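Side-chain contacts in universal stress protein (Pseudomonas aeruginosa UCBPP-PA14, PDB 7MQ5), which is of unknown function but, as a member of the universal stress protein family, probably takes part in the bacterial response to stress: residues E261-L264 with D265-S269; D277-I280 with A281-E285; R231-K235 with L236-V240. One frame throughout, in Å; residues are numbered along the deposited sequence. Where two conformers were deposited one is given.

The three contacts follow the chain in the order interaction 3, interaction 1, interaction 2. Interaction 3 (231-240) lies at the end of helix 225-236 and leads into strand 240-244. Interaction 1 (261-269) lies at the end of helix 258-264 and leads into strand 270-274. These strands are neighbours in the mixed sheet, and the two contacts touch, their centres about 11 Å apart. Glu268 probably hydrogen-bonds Gln234, and Leu267 packs on Ala233. Interaction 2 (277-285) lies on the last helix, 277-287. Its centre lies about 24 Å from that of interaction 1 and about 30 Å from that of interaction 3. Two helix exits thus meet beside the sheet, while the final helix lies against Pro120 and Lys275.

Interaction 1: residues E261-L264 with D265-S269; sequences EVVL and DTLES
Thr266 turns back on Val262, one turn earlier at the end of helix 258-264. Its CB sits 3.4 Å from Val262 O. With chi1 at -55°, OG1 lies beside the threonine's own backbone N and faces the helix. OG1 then donates to Val262 O at 2.8 Å, from above the carbonyl plane. The same hydroxyl oxygen passes Val262 CG1 at 4.0 Å, the two side chains lying alongside each other. The threonine side chain also packs on Pro230.

Val263 O takes two backbone bonds. Leu267 N comes nearly along the C=O axis at 2.9 Å, and Thr266 N reaches it from well above the carbonyl plane at 3.0 Å. Val263 and Leu267 lie side by side, and both also touch helix 225-236.

A water donates to Asp265 OD2 at 2.6 Å and makes a weak bond to Glu261 O. OD1 of Asp265 accepts from Leu108 N and Trp113 NE1, which ties this turn to helix 110-118 and the loop before it.

The last-turn carbonyls are therefore met by a hydroxyl, amides, a water and, at Leu264 O, Lys127 NZ. The carboxylate of Asp265 is gripped at both oxygens, which should limit its rotation.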
loop_
_atom_site.group_PDB
_atom_site.type_symbol
_atom_site.label_atom_id
_atom_site.label_comp_id
_atom_site.label_asym_id
_atom_site.label_seq_id
_atom_site.Cartn_x
_atom_site.Cartn_y
_atom_site.Cartn_z
ATOM N N GLU A 261 1.593 -7.320 10.003
ATOM C CA GLU A 261 1.899 -8.705 9.552
ATOM C C GLU A 261 0.599 -9.502 9.406
ATOM O O GLU A 261 0.347 -10.102 8.338
ATOM C CB GLU A 261 2.823 -9.405 10.547
ATOM C CG GLU A 261 4.260 -8.926 10.490
ATOM C CD GLU A 261 5.180 -9.617 11.480
ATOM O OE1 GLU A 261 4.669 -10.337 12.362
ATOM O OE2 GLU A 261 6.403 -9.439 11.365
ATOM N N VAL A 262 -0.230 -9.478 10.444
ATOM C CA VAL A 262 -1.490 -10.269 10.402
ATOM C C VAL A 262 -2.430 -9.707 9.331
ATOM O O VAL A 262 -2.974 -10.489 8.542
ATOM C CB VAL A 262 -2.162 -10.298 11.786
ATOM C CG1 VAL A 262 -3.522 -10.975 11.726
ATOM C CG2 VAL A 262 -1.271 -10.967 12.826
ATOM N N VAL A 263 -2.625 -8.392 9.299
ATOM C CA VAL A 263 -3.573 -7.788 8.322
ATOM C C VAL A 263 -3.135 -8.105 6.879
ATOM O O VAL A 263 -3.983 -8.470 6.047
ATOM C CB VAL A 263 -3.690 -6.278 8.611
ATOM C CG1 VAL A 263 -4.422 -5.520 7.523
ATOM C CG2 VAL A 263 -4.313 -6.042 9.977
ATOM N N LEU A 264 -1.851 -7.967 6.573
ATOM C CA LEU A 264 -1.384 -8.195 5.180
ATOM C C LEU A 264 -1.607 -9.640 4.735
ATOM O O LEU A 264 -1.809 -9.854 3.535
ATOM C CB LEU A 264 0.097 -7.812 5.087
ATOM C CG LEU A 264 0.343 -6.359 4.698
ATOM C CD1 LEU A 264 1.716 -5.871 5.152
ATOM C CD2 LEU A 264 0.141 -6.179 3.200
ATOM N N ASP A 265 -1.568 -10.582 5.672
ATOM C CA ASP A 265 -1.758 -12.023 5.364
ATOM C C ASP A 265 -3.240 -12.415 5.424
ATOM O O ASP A 265 -3.521 -13.593 5.169
ATOM C CB ASP A 265 -0.964 -12.901 6.338
ATOM C CG ASP A 265 0.464 -13.222 5.915
ATOM O OD1 ASP A 265 0.863 -12.848 4.782
ATOM O OD2 ASP A 265 1.171 -13.855 6.722
ATOM N N THR A 266 -4.142 -11.469 5.722
ATOM C CA THR A 266 -5.586 -11.780 5.917
ATOM C C THR A 266 -6.464 -11.009 4.925
ATOM O O THR A 266 -7.468 -11.546 4.464
ATOM C CB THR A 266 -6.034 -11.442 7.353
ATOM O OG1 THR A 266 -5.172 -12.125 8.263
ATOM C CG2 THR A 266 -7.473 -11.806 7.646
ATOM N N LEU A 267 -6.114 -9.767 4.633
ATOM C CA LEU A 267 -6.986 -8.938 3.769
ATOM C C LEU A 267 -7.151 -9.567 2.390
ATOM O O LEU A 267 -6.178 -10.151 1.851
ATOM C CB LEU A 267 -6.375 -7.547 3.622
ATOM C CG LEU A 267 -6.462 -6.645 4.854
ATOM C CD1 LEU A 267 -5.597 -5.416 4.641
ATOM C CD2 LEU A 267 -7.897 -6.234 5.154
ATOM N N GLU A 268 -8.342 -9.379 1.830
ATOM C CA GLU A 268 -8.666 -9.797 0.446
ATOM C C GLU A 268 -8.635 -8.567 -0.468
ATOM O O GLU A 268 -8.663 -8.746 -1.686
ATOM C CB GLU A 268 -10.013 -10.514 0.419
ATOM C CG GLU A 268 -10.006 -11.803 1.234
ATOM C CD GLU A 268 -11.276 -12.638 1.214
ATOM O OE1 GLU A 268 -12.372 -12.062 1.095
ATOM O OE2 GLU A 268 -11.156 -13.877 1.290
ATOM N N SER A 269 -8.600 -7.370 0.107
ATOM C CA SER A 269 -8.460 -6.112 -0.654
ATOM C C SER A 269 -7.008 -5.958 -1.111
ATOM O O SER A 269 -6.121 -6.602 -0.551
ATOM C CB SER A 269 -8.825 -4.914 0.219
ATOM O OG SER A 269 -7.874 -4.749 1.279
HETATM O O HOH W 1 2.477 -12.402 8.464
#

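Interaction 2: residues D277-I280 with A281-E285; sequences DDII and AHLEE
Asp277 and Ala281 are joined by the first of a run of backbone bonds in helix 277-287, Ala281 N donating to Asp277 O at 3.0 Å. The same four-residue step links Leu283 N to Ile279 O at 2.9 Å and Glu284 N to Ile280 O at 2.8 Å. His282 N donates to Asp278 O over a longer 3.3 Å.

The imidazole of His282 adds a second bond to that carbonyl. ND1 donates to Asp278 O at 2.8 Å, with an N-H...O angle of 141°. The ring puts its edge to the oxygen, which is tilted 25° out of the ring plane. The ring nitrogen and the backbone N reach the carbonyl from opposite faces of its plane. The bond from ND1 should restrict rotation of the ring. CG lies beside the backbone N of His282 (chi1 -76°), which brings ND1 within bonding distance of Asp278 O.

Ile279 and Leu283 lie side by side. Their touch is light, CG2 of Ile279 to CD1 of Leu283 at 3.9 Å. Leu283 is buried and packs on Pro120 and Lys275. The chain of Glu284 bends at chi2, and its OE1 accepts from Gln86 NE2.

This is an amphipathic C-terminal helix, with His282 on the exposed side and Leu283 packed against the body of the protein.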
loop_
_atom_site.group_PDB
_atom_site.type_symbol
_atom_site.label_atom_id
_atom_site.label_comp_id
_atom_site.label_asym_id
_atom_site.label_seq_id
_atom_site.Cartn_x
_atom_site.Cartn_y
_atom_site.Cartn_z
ATOM N N ASP A 277 8.204 8.171 8.223
ATOM C CA ASP A 277 9.275 8.920 7.516
ATOM C C ASP A 277 10.678 8.520 8.001
ATOM O O ASP A 277 11.568 8.395 7.149
ATOM C CB ASP A 277 9.094 10.431 7.668
ATOM C CG ASP A 277 7.873 10.996 6.965
ATOM O OD1 ASP A 277 7.309 10.295 6.109
ATOM O OD2 ASP A 277 7.517 12.151 7.264
ATOM N N ASP A 278 10.862 8.348 9.317
ATOM C CA ASP A 278 12.190 7.997 9.901
ATOM C C ASP A 278 12.637 6.604 9.428
ATOM O O ASP A 278 13.856 6.388 9.272
ATOM C CB ASP A 278 12.160 8.034 11.434
ATOM C CG ASP A 278 12.004 9.413 12.058
ATOM O OD1 ASP A 278 12.077 10.420 11.318
ATOM O OD2 ASP A 278 11.821 9.472 13.294
ATOM N N ILE A 279 11.682 5.691 9.264
ATOM C CA ILE A 279 11.969 4.307 8.793
ATOM C C ILE A 279 12.316 4.361 7.297
ATOM O O ILE A 279 13.297 3.728 6.881
ATOM C CB ILE A 279 10.773 3.379 9.093
ATOM C CG1 ILE A 279 10.489 3.240 10.594
ATOM C CG2 ILE A 279 10.973 2.025 8.439
ATOM C CD1 ILE A 279 11.592 2.576 11.356
ATOM N N ILE A 280 11.546 5.111 6.515
ATOM C CA ILE A 280 11.851 5.286 5.062
ATOM C C ILE A 280 13.277 5.827 4.900
ATOM O O ILE A 280 14.010 5.308 4.041
ATOM C CB ILE A 280 10.819 6.223 4.403
ATOM C CG1 ILE A 280 9.430 5.579 4.335
ATOM C CG2 ILE A 280 11.303 6.681 3.034
ATOM C CD1 ILE A 280 9.340 4.397 3.403
ATOM N N ALA A 281 13.651 6.846 5.677
ATOM C CA ALA A 281 15.003 7.441 5.552
ATOM C C ALA A 281 16.075 6.372 5.800
ATOM O O ALA A 281 17.061 6.335 5.039
ATOM C CB ALA A 281 15.145 8.603 6.503
ATOM N N HIS A 282 15.897 5.542 6.828
ATOM C CA HIS A 282 16.900 4.488 7.150
ATOM C C HIS A 282 16.902 3.429 6.033
ATOM O O HIS A 282 17.990 3.000 5.625
ATOM C CB HIS A 282 16.650 3.901 8.552
ATOM C CG HIS A 282 17.083 4.765 9.696
ATOM N ND1 HIS A 282 16.191 5.491 10.468
ATOM C CD2 HIS A 282 18.306 5.005 10.219
ATOM C CE1 HIS A 282 16.848 6.142 11.412
ATOM N NE2 HIS A 282 18.147 5.862 11.280
ATOM N N LEU A 283 15.736 3.075 5.498
ATOM C CA LEU A 283 15.680 2.060 4.411
ATOM C C LEU A 283 16.288 2.621 3.123
ATOM O O LEU A 283 16.872 1.827 2.368
ATOM C CB LEU A 283 14.231 1.617 4.207
ATOM C CG LEU A 283 13.657 0.749 5.327
ATOM C CD1 LEU A 283 12.193 0.448 5.060
ATOM C CD2 LEU A 283 14.429 -0.555 5.471
ATOM N N GLU A 284 16.139 3.924 2.878
ATOM C CA GLU A 284 16.757 4.552 1.677
ATOM C C GLU A 284 18.281 4.412 1.791
ATOM O O GLU A 284 18.923 4.088 0.781
ATOM C CB GLU A 284 16.293 6.006 1.562
ATOM C CG GLU A 284 17.007 6.804 0.488
ATOM C CD GLU A 284 16.818 6.343 -0.947
ATOM O OE1 GLU A 284 15.766 5.766 -1.258
ATOM O OE2 GLU A 284 17.742 6.568 -1.754
ATOM N N GLU A 285 18.835 4.641 2.988
ATOM C CA GLU A 285 20.297 4.475 3.214
ATOM C C GLU A 285 20.703 3.017 2.942
ATOM O O GLU A 285 21.728 2.806 2.255
ATOM C CB GLU A 285 20.679 4.866 4.644
ATOM C CG GLU A 285 20.439 6.328 4.967
ATOM C CD GLU A 285 20.791 6.750 6.385
ATOM O OE1 GLU A 285 21.112 5.867 7.213
ATOM O OE2 GLU A 285 20.742 7.964 6.659
#

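Interaction 3: residues R231-K235 with L236-V240; sequences RTAQK and LDAVV
Ala233 and Ala238 are drawn together where helix 225-236 closes, Ala238 N donating to Ala233 O at 2.9 Å in the carbonyl plane. Asp237 N donates to Gln234 O at 3.0 Å, from well above that carbonyl's plane. One residue earlier, Leu236 N keeps the ordinary helical bond to Thr232 O.

Asp237 has a positive phi of 54°. With the two bonds back into the last turn, this is a Schellman motif. Ala238 points its CB toward the helix, where it lies 4.3 Å from CB of Ala233. Ala233 also packs on Leu267 and Leu138. The helix here is the middle of a beta-alpha-beta crossover in the alpha/beta fold. It joins strand 218-222 to strand 240-244; strands 171-178 and 136-141, parallel to both, lie between them in the sheet.

Leu236 carries the side-chain packing. Its CD1 meets CG2 of Thr232 at 3.8 Å, the two side chains running alongside. CG of Leu236 comes within 3.4 Å of Thr232 O. Leu236 also rests on Leu138, His173 and His219. The threonine hydroxyl bonds back to Leu228 O.

Two waters lie at the polar side chains and carbonyls of the turn. One donates to Asp237 OD1 at 2.6 Å and can also reach Gln234 OE1 at 3.1 Å, though other acceptors compete for its protons. The second lies 2.8 Å from Ala238 O, with similar competition. Asp237 OD1 forms a salt bridge with Arg130, which also donates to Ala238 O through NH2. Gln234 NE2 probably hydrogen-bonds Glu268 OE1, in the turn before strand 270-274.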
loop_
_atom_site.group_PDB
_atom_site.type_symbol
_atom_site.label_atom_id
_atom_site.label_comp_id
_atom_site.label_asym_id
_atom_site.label_seq_id
_atom_site.Cartn_x
_atom_site.Cartn_y
_atom_site.Cartn_z
ATOM N N ARG A 231 -11.953 -7.250 9.696
ATOM C CA ARG A 231 -13.436 -7.369 9.780
ATOM C C ARG A 231 -14.095 -6.191 9.061
ATOM O O ARG A 231 -15.106 -6.381 8.355
ATOM C CB ARG A 231 -13.921 -7.384 11.227
ATOM C CG ARG A 231 -13.628 -8.675 11.961
ATOM C CD ARG A 231 -14.043 -8.515 13.402
ATOM N NE ARG A 231 -13.641 -9.632 14.225
ATOM C CZ ARG A 231 -13.810 -9.659 15.550
ATOM N NH1 ARG A 231 -14.325 -8.607 16.162
ATOM N NH2 ARG A 231 -13.438 -10.706 16.261
ATOM N N THR A 232 -13.563 -4.994 9.275
ATOM C CA THR A 232 -14.187 -3.815 8.634
ATOM C C THR A 232 -13.992 -3.896 7.123
ATOM O O THR A 232 -14.929 -3.584 6.381
ATOM C CB THR A 232 -13.634 -2.533 9.250
ATOM O OG1 THR A 232 -13.875 -2.586 10.654
ATOM C CG2 THR A 232 -14.251 -1.301 8.636
ATOM N N ALA A 233 -12.810 -4.307 6.675
ATOM C CA ALA A 233 -12.581 -4.433 5.224
ATOM C C ALA A 233 -13.576 -5.421 4.627
ATOM O O ALA A 233 -14.132 -5.150 3.553
ATOM C CB ALA A 233 -11.160 -4.872 4.951
ATOM N N GLN A 234 -13.808 -6.529 5.319
ATOM C CA GLN A 234 -14.717 -7.563 4.777
ATOM C C GLN A 234 -16.161 -7.034 4.767
ATOM O O GLN A 234 -16.870 -7.212 3.761
ATOM C CB GLN A 234 -14.611 -8.839 5.612
ATOM C CG GLN A 234 -15.430 -9.981 5.043
ATOM C CD GLN A 234 -14.901 -10.463 3.718
ATOM O OE1 GLN A 234 -15.616 -10.482 2.718
ATOM N NE2 GLN A 234 -13.622 -10.806 3.696
ATOM N N LYS A 235 -16.584 -6.378 5.846
ATOM C CA LYS A 235 -17.981 -5.875 5.937
ATOM C C LYS A 235 -18.239 -4.826 4.847
ATOM O O LYS A 235 -19.331 -4.827 4.261
ATOM C CB LYS A 235 -18.238 -5.311 7.340
ATOM C CG LYS A 235 -19.640 -4.756 7.566
ATOM C CD LYS A 235 -20.754 -5.772 7.398
ATOM C CE LYS A 235 -22.132 -5.171 7.585
ATOM N NZ LYS A 235 -23.179 -6.212 7.525
ATOM N N LEU A 236 -17.259 -3.973 4.567
ATOM C CA LEU A 236 -17.388 -2.917 3.523
ATOM C C LEU A 236 -17.090 -3.482 2.129
ATOM O O LEU A 236 -17.272 -2.744 1.149
ATOM C CB LEU A 236 -16.384 -1.796 3.805
ATOM C CG LEU A 236 -16.625 -0.970 5.062
ATOM C CD1 LEU A 236 -15.469 -0.005 5.292
ATOM C CD2 LEU A 236 -17.944 -0.213 4.983
ATOM N N ASP A 237 -16.585 -4.715 2.049
ATOM C CA ASP A 237 -16.091 -5.259 0.754
ATOM C C ASP A 237 -15.064 -4.256 0.191
ATOM O O ASP A 237 -15.079 -3.983 -1.027
ATOM C CB ASP A 237 -17.231 -5.554 -0.224
ATOM C CG ASP A 237 -16.854 -6.483 -1.366
ATOM O OD1 ASP A 237 -15.845 -7.203 -1.237
ATOM O OD2 ASP A 237 -17.598 -6.502 -2.367
ATOM N N ALA A 238 -14.180 -3.731 1.052
ATOM C CA ALA A 238 -13.188 -2.729 0.598
ATOM C C ALA A 238 -12.349 -3.313 -0.542
ATOM O O ALA A 238 -11.956 -4.502 -0.468
ATOM C CB ALA A 238 -12.304 -2.315 1.747
ATOM N N VAL A 239 -12.019 -2.476 -1.516
ATOM C CA VAL A 239 -11.179 -2.911 -2.667
ATOM C C VAL A 239 -9.715 -2.513 -2.420
ATOM O O VAL A 239 -8.825 -3.179 -2.978
ATOM C CB VAL A 239 -11.761 -2.370 -3.981
ATOM C CG1 VAL A 239 -11.664 -0.859 -4.107
ATOM C CG2 VAL A 239 -11.156 -3.078 -5.175
ATOM N N VAL A 240 -9.481 -1.490 -1.596
ATOM C CA VAL A 240 -8.113 -1.080 -1.182
ATOM C C VAL A 240 -8.152 -0.777 0.310
ATOM O O VAL A 240 -9.092 -0.099 0.740
ATOM C CB VAL A 240 -7.597 0.177 -1.921
ATOM C CG1 VAL A 240 -6.222 0.591 -1.413
ATOM C CG2 VAL A 240 -7.603 0.008 -3.424
HETATM O O HOH W 2 -12.235 -6.781 1.164
HETATM O O HOH W 3 -14.465 -8.442 0.613
#